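Local coordinates for protein alternansucrase (Leuconostoc mesenteroides, PDB 6HVG) that belongs to the glycoside hydrolase family 70 enzymes, large multidomain proteins with a calcium site and choline-binding-type cell wall repeats, at residues S549-N561 with K572-N586. Residues are numbered along the deposited sequence; the frame is centred on the assembly and turned at random.
Sequences SGNNRKLGRQPIN and KGSEFLLANDIDNSN. With CA (calcium ion), chain C.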
ATOM      1  N   SER A 549      23.753  10.930  11.546  1.00 54.36           N
ATOM      2  CA  SER A 549      22.894  12.117  11.567  1.00 53.44           C
ATOM      3  C   SER A 549      23.110  13.065  12.755  1.00 51.36           C
ATOM      4  O   SER A 549      22.406  14.047  12.895  1.00 51.34           O
ATOM      5  CB  SER A 549      21.442  11.672  11.563  1.00 52.66           C
ATOM      6  OG  SER A 549      20.991  11.353  12.872  1.00 51.20           O
ATOM      7  N   GLY A 550      24.052  12.758  13.628  1.00 49.58           N
ATOM      8  CA  GLY A 550      24.316  13.590  14.789  1.00 48.39           C
ATOM      9  C   GLY A 550      23.213  13.540  15.811  1.00 48.93           C
ATOM     10  O   GLY A 550      22.848  14.572  16.370  1.00 51.74           O
ATOM     11  N   ASN A 551      22.702  12.334  16.062  1.00 48.73           N
ATOM     12  CA  ASN A 551      21.618  12.059  17.009  1.00 51.38           C
ATOM     13  C   ASN A 551      20.312  12.787  16.695  1.00 52.47           C
ATOM     14  O   ASN A 551      19.660  13.347  17.567  1.00 49.76           O
ATOM     15  CB  ASN A 551      22.056  12.291  18.458  1.00 54.09           C
ATOM     16  CG  ASN A 551      21.171  11.537  19.459  1.00 57.45           C
ATOM     17  OD1 ASN A 551      20.618  10.472  19.145  1.00 61.98           O
ATOM     18  ND2 ASN A 551      21.010  12.098  20.659  1.00 55.88           N
ATOM     19  N   ASN A 552      19.935  12.745  15.424  1.00 54.48           N
ATOM     20  CA  ASN A 552      18.670  13.265  14.970  1.00 52.89           C
ATOM     21  C   ASN A 552      17.829  12.038  14.629  1.00 52.67           C
ATOM     22  O   ASN A 552      17.784  11.095  15.413  1.00 52.37           O
ATOM     23  CB  ASN A 552      18.891  14.197  13.789  1.00 53.85           C
ATOM     24  CG  ASN A 552      19.523  15.505  14.217  1.00 54.94           C
ATOM     25  OD1 ASN A 552      18.919  16.276  14.953  1.00 51.63           O
ATOM     26  ND2 ASN A 552      20.729  15.761  13.760  1.00 57.13           N
ATOM     27  N   ARG A 553      17.157  12.046  13.481  1.00 53.91           N
ATOM     28  CA  ARG A 553      16.280  10.952  13.084  1.00 54.72           C
ATOM     29  C   ARG A 553      15.252  10.523  14.142  1.00 52.41           C
ATOM     30  O   ARG A 553      15.119   9.338  14.428  1.00 56.57           O
ATOM     31  CB  ARG A 553      17.108   9.738  12.656  1.00 54.92           C
ATOM     32  CG  ARG A 553      18.023   9.996  11.468  1.00 56.03           C
ATOM     33  CD  ARG A 553      18.868   8.785  11.208  1.00 56.88           C
ATOM     34  NE  ARG A 553      19.600   8.893   9.952  1.00 59.73           N
ATOM     35  CZ  ARG A 553      20.876   8.557   9.781  1.00 63.79           C
ATOM     36  NH1 ARG A 553      21.588   8.079  10.795  1.00 70.75           N
ATOM     37  NH2 ARG A 553      21.437   8.701   8.586  1.00 60.49           N
ATOM     38  N   LYS A 554      14.514  11.478  14.699  1.00 50.51           N
ATOM     39  CA  LYS A 554      13.324  11.172  15.509  1.00 50.92           C
ATOM     40  C   LYS A 554      12.187  10.819  14.579  1.00 49.09           C
ATOM     41  O   LYS A 554      11.755  11.645  13.773  1.00 49.02           O
ATOM     42  CB  LYS A 554      12.900  12.351  16.370  1.00 53.07           C
ATOM     43  CG  LYS A 554      13.977  12.797  17.346  1.00 55.62           C
ATOM     44  CD  LYS A 554      13.828  14.255  17.696  1.00 60.67           C
ATOM     45  CE  LYS A 554      15.029  14.796  18.465  1.00 64.51           C
ATOM     46  NZ  LYS A 554      14.788  14.639  19.918  1.00 72.70           N
ATOM     47  N   LEU A 555      11.717   9.588  14.689  1.00 48.00           N
ATOM     48  CA  LEU A 555      10.717   9.080  13.783  1.00 46.87           C
ATOM     49  C   LEU A 555       9.322   9.202  14.352  1.00 48.37           C
ATOM     50  O   LEU A 555       9.122   9.067  15.562  1.00 54.70           O
ATOM     51  CB  LEU A 555      11.016   7.624  13.524  1.00 46.86           C
ATOM     52  CG  LEU A 555      12.415   7.308  12.959  1.00 45.95           C
ATOM     53  CD1 LEU A 555      12.567   5.821  12.644  1.00 47.07           C
ATOM     54  CD2 LEU A 555      12.753   8.119  11.731  1.00 45.19           C
ATOM     55  N   GLY A 556       8.359   9.519  13.491  1.00 50.14           N
ATOM     56  CA  GLY A 556       6.939   9.474  13.860  1.00 50.69           C
ATOM     57  C   GLY A 556       6.502  10.626  14.727  1.00 45.72           C
ATOM     58  O   GLY A 556       5.592  10.471  15.525  1.00 46.79           O
ATOM     59  N   ARG A 557       7.128  11.783  14.564  1.00 43.70           N
ATOM     60  CA  ARG A 557       6.724  12.945  15.333  1.00 46.40           C
ATOM     61  C   ARG A 557       5.572  13.662  14.639  1.00 46.21           C
ATOM     62  O   ARG A 557       5.635  14.861  14.381  1.00 45.63           O
ATOM     63  CB  ARG A 557       7.910  13.892  15.569  1.00 46.70           C
ATOM     64  CG  ARG A 557       9.015  13.258  16.393  1.00 46.48           C
ATOM     65  CD  ARG A 557       8.500  12.796  17.750  1.00 45.27           C
ATOM     66  NE  ARG A 557       9.596  12.301  18.590  1.00 46.71           N
ATOM     67  CZ  ARG A 557      10.354  13.040  19.397  1.00 44.45           C
ATOM     68  NH1 ARG A 557      10.185  14.351  19.503  1.00 47.02           N
ATOM     69  NH2 ARG A 557      11.302  12.468  20.089  1.00 43.09           N
ATOM     70  N   GLN A 558       4.486  12.933  14.421  1.00 45.96           N
ATOM     71  CA  GLN A 558       3.276  13.512  13.826  1.00 45.00           C
ATOM     72  C   GLN A 558       2.643  14.417  14.862  1.00 45.72           C
ATOM     73  O   GLN A 558       3.121  14.458  16.001  1.00 47.13           O
ATOM     74  CB  GLN A 558       2.301  12.441  13.354  1.00 41.38           C
ATOM     75  CG  GLN A 558       1.798  11.536  14.449  1.00 42.75           C
ATOM     76  CD  GLN A 558       0.717  10.586  13.987  1.00 42.80           C
ATOM     77  OE1 GLN A 558       0.074  10.800  12.955  1.00 43.67           O
ATOM     78  NE2 GLN A 558       0.465   9.554  14.789  1.00 41.62           N
ATOM     79  N   PRO A 559       1.590  15.186  14.483  1.00 45.64           N
ATOM     80  CA  PRO A 559       1.009  16.127  15.456  1.00 45.65           C
ATOM     81  C   PRO A 559       0.711  15.503  16.827  1.00 45.20           C
ATOM     82  O   PRO A 559       1.177  16.019  17.846  1.00 45.80           O
ATOM     83  CB  PRO A 559      -0.246  16.613  14.750  1.00 45.56           C
ATOM     84  CG  PRO A 559       0.129  16.550  13.296  1.00 43.72           C
ATOM     85  CD  PRO A 559       1.023  15.379  13.138  1.00 43.08           C
ATOM     86  N   ILE A 560       0.011  14.375  16.845  1.00 44.21           N
ATOM     87  CA  ILE A 560      -0.367  13.752  18.106  1.00 46.62           C
ATOM     88  C   ILE A 560       0.830  13.121  18.820  1.00 46.23           C
ATOM     89  O   ILE A 560       0.713  12.729  19.964  1.00 48.10           O
ATOM     90  CB  ILE A 560      -1.506  12.710  17.957  1.00 50.18           C
ATOM     91  CG1 ILE A 560      -1.068  11.492  17.120  1.00 51.62           C
ATOM     92  CG2 ILE A 560      -2.749  13.348  17.351  1.00 52.05           C
ATOM     93  CD1 ILE A 560      -2.054  10.343  17.153  1.00 49.16           C
ATOM     94  N   ASN A 561       1.975  13.011  18.156  1.00 46.53           N
ATOM     95  CA  ASN A 561       3.172  12.459  18.791  1.00 48.73           C
ATOM     96  C   ASN A 561       4.357  13.356  18.627  1.00 49.09           C
ATOM     97  O   ASN A 561       5.486  12.878  18.511  1.00 52.61           O
ATOM     98  CB  ASN A 561       3.521  11.083  18.203  1.00 49.33           C
ATOM     99  CG  ASN A 561       4.628  10.390  18.972  1.00 47.51           C
ATOM    100  OD1 ASN A 561       4.649  10.423  20.188  1.00 51.26           O
ATOM    101  ND2 ASN A 561       5.554   9.772  18.261  1.00 47.78           N
ATOM    102  N   LYS A 572       2.354   6.482  17.339  1.00 51.24           N
ATOM    103  CA  LYS A 572       3.589   6.912  16.711  1.00 52.90           C
ATOM    104  C   LYS A 572       3.310   7.041  15.238  1.00 52.53           C
ATOM    105  O   LYS A 572       2.664   6.171  14.641  1.00 54.89           O
ATOM    106  CB  LYS A 572       4.715   5.894  16.922  1.00 54.55           C
ATOM    107  CG  LYS A 572       6.072   6.387  16.451  1.00 54.60           C
ATOM    108  CD  LYS A 572       7.101   5.260  16.415  1.00 55.10           C
ATOM    109  CE  LYS A 572       8.499   5.808  16.220  1.00 52.68           C
ATOM    110  NZ  LYS A 572       9.447   4.700  16.089  1.00 53.62           N
ATOM    111  N   GLY A 573       3.822   8.108  14.648  1.00 49.23           N
ATOM    112  CA  GLY A 573       3.557   8.394  13.253  1.00 47.85           C
ATOM    113  C   GLY A 573       4.220   7.425  12.306  1.00 46.63           C
ATOM    114  O   GLY A 573       5.304   6.910  12.593  1.00 49.39           O
ATOM    115  N   SER A 574       3.571   7.184  11.171  1.00 42.52           N
ATOM    116  CA  SER A 574       4.142   6.401  10.103  1.00 40.71           C
ATOM    117  C   SER A 574       5.069   7.317   9.326  1.00 40.98           C
ATOM    118  O   SER A 574       4.642   7.953   8.381  1.00 41.66           O
ATOM    119  CB  SER A 574       3.027   5.879   9.199  1.00 40.84           C
ATOM    120  OG  SER A 574       1.985   5.304   9.985  1.00 39.29           O
ATOM    121  N   GLU A 575       6.330   7.379   9.749  1.00 40.82           N
ATOM    122  CA  GLU A 575       7.318   8.278   9.193  1.00 41.29           C
ATOM    123  C   GLU A 575       7.677   7.901   7.781  1.00 40.21           C
ATOM    124  O   GLU A 575       8.012   8.768   6.963  1.00 41.09           O
ATOM    125  CB  GLU A 575       8.578   8.250  10.059  1.00 45.15           C
ATOM    126  CG  GLU A 575       9.683   9.249   9.677  1.00 47.25           C
ATOM    127  CD  GLU A 575       9.269  10.706   9.737  1.00 49.18           C
ATOM    128  OE1 GLU A 575       9.116  11.244  10.870  1.00 47.08           O
ATOM    129  OE2 GLU A 575       9.116  11.299   8.635  1.00 48.02           O
ATOM    130  N   PHE A 576       7.590   6.616   7.476  1.00 40.16           N
ATOM    131  CA  PHE A 576       8.004   6.137   6.159  1.00 41.90           C
ATOM    132  C   PHE A 576       6.818   5.957   5.266  1.00 42.12           C
ATOM    133  O   PHE A 576       5.858   5.318   5.653  1.00 41.84           O
ATOM    134  CB  PHE A 576       8.757   4.822   6.291  1.00 42.14           C
ATOM    135  CG  PHE A 576      10.026   4.950   7.064  1.00 38.94           C
ATOM    136  CD1 PHE A 576      11.189   5.315   6.441  1.00 39.64           C
ATOM    137  CD2 PHE A 576      10.023   4.771   8.417  1.00 38.38           C
ATOM    138  CE1 PHE A 576      12.360   5.470   7.160  1.00 40.54           C
ATOM    139  CE2 PHE A 576      11.173   4.909   9.144  1.00 39.42           C
ATOM    140  CZ  PHE A 576      12.349   5.265   8.516  1.00 40.74           C
ATOM    141  N   LEU A 577       6.901   6.554   4.083  1.00 43.36           N
ATOM    142  CA  LEU A 577       5.810   6.576   3.149  1.00 42.66           C
ATOM    143  C   LEU A 577       6.321   6.127   1.809  1.00 42.51           C
ATOM    144  O   LEU A 577       5.964   5.046   1.336  1.00 46.79           O
ATOM    145  CB  LEU A 577       5.207   7.997   3.091  1.00 43.73           C
ATOM    146  CG  LEU A 577       4.115   8.306   2.054  1.00 43.84           C
ATOM    147  CD1 LEU A 577       2.896   7.416   2.238  1.00 43.94           C
ATOM    148  CD2 LEU A 577       3.736   9.764   2.205  1.00 42.45           C
ATOM    149  N   LEU A 578       7.159   6.947   1.178  1.00 43.12           N
ATOM    150  CA  LEU A 578       7.662   6.646  -0.170  1.00 42.56           C
ATOM    151  C   LEU A 578       9.081   7.098  -0.308  1.00 40.22           C
ATOM    152  O   LEU A 578       9.504   8.080   0.313  1.00 40.21           O
ATOM    153  CB  LEU A 578       6.817   7.342  -1.251  1.00 46.26           C
ATOM    154  CG  LEU A 578       5.417   6.768  -1.524  1.00 49.56           C
ATOM    155  CD1 LEU A 578       4.479   7.799  -2.135  1.00 51.34           C
ATOM    156  CD2 LEU A 578       5.491   5.579  -2.465  1.00 51.64           C
ATOM    157  N   ALA A 579       9.808   6.388  -1.157  1.00 39.50           N
ATOM    158  CA  ALA A 579      11.131   6.781  -1.629  1.00 38.98           C
ATOM    159  C   ALA A 579      12.106   7.041  -0.498  1.00 42.43           C
ATOM    160  O   ALA A 579      12.170   6.248   0.460  1.00 44.44           O
ATOM    161  CB  ALA A 579      11.049   7.971  -2.583  1.00 38.40           C
ATOM    162  N   ASN A 580      12.913   8.097  -0.620  1.00 42.86           N
ATOM    163  CA  ASN A 580      13.872   8.432   0.405  1.00 44.13           C
ATOM    164  C   ASN A 580      13.233   9.357   1.386  1.00 43.97           C
ATOM    165  O   ASN A 580      12.907  10.473   1.038  1.00 49.54           O
ATOM    166  CB  ASN A 580      15.075   9.128  -0.195  1.00 46.74           C
ATOM    167  CG  ASN A 580      15.885   8.220  -1.080  1.00 47.14           C
ATOM    168  OD1 ASN A 580      16.699   7.416  -0.596  1.00 56.08           O
ATOM    169  ND2 ASN A 580      15.680   8.336  -2.358  1.00 47.13           N
ATOM    170  N   ASP A 581      13.047   8.905   2.619  1.00 43.66           N
ATOM    171  CA  ASP A 581      12.344   9.701   3.620  1.00 44.10           C
ATOM    172  C   ASP A 581      13.319  10.719   4.231  1.00 44.80           C
ATOM    173  O   ASP A 581      14.326  10.356   4.802  1.00 48.77           O
ATOM    174  CB  ASP A 581      11.726   8.787   4.680  1.00 41.33           C
ATOM    175  CG  ASP A 581      10.923   9.513   5.671  1.00 40.34           C
ATOM    176  OD1 ASP A 581       9.752   9.851   5.393  1.00 38.72           O
ATOM    177  OD2 ASP A 581      11.453   9.709   6.788  1.00 48.59           O
ATOM    178  N   ILE A 582      12.998  11.992   4.076  1.00 45.49           N
ATOM    179  CA  ILE A 582      13.789  13.095   4.591  1.00 46.91           C
ATOM    180  C   ILE A 582      13.645  13.232   6.119  1.00 48.02           C
ATOM    181  O   ILE A 582      12.548  13.141   6.660  1.00 46.12           O
ATOM    182  CB  ILE A 582      13.382  14.408   3.885  1.00 48.45           C
ATOM    183  CG1 ILE A 582      13.820  14.334   2.418  1.00 48.31           C
ATOM    184  CG2 ILE A 582      13.982  15.625   4.587  1.00 49.06           C
ATOM    185  CD1 ILE A 582      13.198  15.393   1.533  1.00 50.25           C
ATOM    186  N   ASP A 583      14.774  13.438   6.797  1.00 49.41           N
ATOM    187  CA  ASP A 583      14.793  13.619   8.245  1.00 49.75           C
ATOM    188  C   ASP A 583      14.420  15.059   8.609  1.00 53.12           C
ATOM    189  O   ASP A 583      15.295  15.910   8.841  1.00 54.29           O
ATOM    190  CB  ASP A 583      16.168  13.265   8.791  1.00 48.59           C
ATOM    191  CG  ASP A 583      16.280  13.438  10.295  1.00 49.39           C
ATOM    192  OD1 ASP A 583      15.235  13.541  10.987  1.00 46.28           O
ATOM    193  OD2 ASP A 583      17.442  13.476  10.775  1.00 50.13           O
ATOM    194  N   ASN A 584      13.115  15.319   8.663  1.00 52.43           N
ATOM    195  CA  ASN A 584      12.598  16.626   9.085  1.00 51.82           C
ATOM    196  C   ASN A 584      12.690  16.911  10.601  1.00 48.27           C
ATOM    197  O   ASN A 584      12.308  17.981  11.039  1.00 45.59           O
ATOM    198  CB  ASN A 584      11.161  16.808   8.594  1.00 50.94           C
ATOM    199  CG  ASN A 584      11.050  16.754   7.071  1.00 51.80           C
ATOM    200  OD1 ASN A 584      11.778  17.432   6.354  1.00 49.40           O
ATOM    201  ND2 ASN A 584      10.138  15.935   6.575  1.00 53.35           N
ATOM    202  N   SER A 585      13.234  15.980  11.388  1.00 48.44           N
ATOM    203  CA  SER A 585      13.529  16.240  12.819  1.00 47.04           C
ATOM    204  C   SER A 585      14.874  16.922  13.050  1.00 47.92           C
ATOM    205  O   SER A 585      15.163  17.344  14.179  1.00 52.37           O
ATOM    206  CB  SER A 585      13.520  14.943  13.630  1.00 47.03           C
ATOM    207  OG  SER A 585      14.745  14.245  13.503  1.00 47.51           O
ATOM    208  N   ASN A 586      15.703  16.997  12.005  1.00 45.90           N
ATOM    209  CA  ASN A 586      17.008  17.648  12.066  1.00 45.72           C
ATOM    210  C   ASN A 586      16.912  19.153  11.832  1.00 43.65           C
ATOM    211  O   ASN A 586      16.526  19.578  10.757  1.00 44.05           O
ATOM    212  CB  ASN A 586      17.913  17.019  11.002  1.00 48.72           C
ATOM    213  CG  ASN A 586      19.331  17.572  11.005  1.00 48.38           C
ATOM    214  OD1 ASN A 586      19.588  18.721  11.385  1.00 48.83           O
ATOM    215  ND2 ASN A 586      20.258  16.753  10.552  1.00 46.72           N
TER
HETATM  216 CA    CA C2000       8.729  10.807   6.668  1.00 47.20          CA
HETATM  217  O   HOH W   1      12.623  12.535  11.164  1.00 47.30           O
HETATM  218  O   HOH W   2       9.904  12.786   6.100  1.00 40.78           O
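The amides of N552 and N586 lie stacked, their planes 18° apart, with N552 CG 3.8 Å from N586 CG. L555 CD1 meets the F576 ring at its edge, near the ring plane, while S549 CB sits over one face of the R553 guanidinium, toward its rim, and that group salt-bridges D539. The D583 carboxylate receives the backbone N of R553 at OD2, 3.1 Å away, on the syn side but well out of its plane. Its OD1 takes both the backbone N and the hydroxyl of S585, the latter on the syn lone pair; the backbone bond makes an Asx turn, and S585 OG in turn accepts from K554 N at 3.0 Å. A water bridges K554 O and D583 OD1.

Further along, E575 divides its carboxylate: OE2 binds calcium at 2.1 Å, and OE1 accepts G556 N at 3.2 Å on its anti side. The E575 backbone O binds the same ion; with CG anti to the backbone N and a bend at chi2 (60°), the side chain folds OE2 back to share it. G556 O is gripped from opposite faces of its plane by G573 N and N561 ND2.

D581, on strand 580-582, N625 and D1159 complete the protein ligands of the calcium. Loop 549-561 touches strand 1248-1252 through R553 and L555, and N586, its OD1 bonded to I588, is the N-cap of helix 587-601.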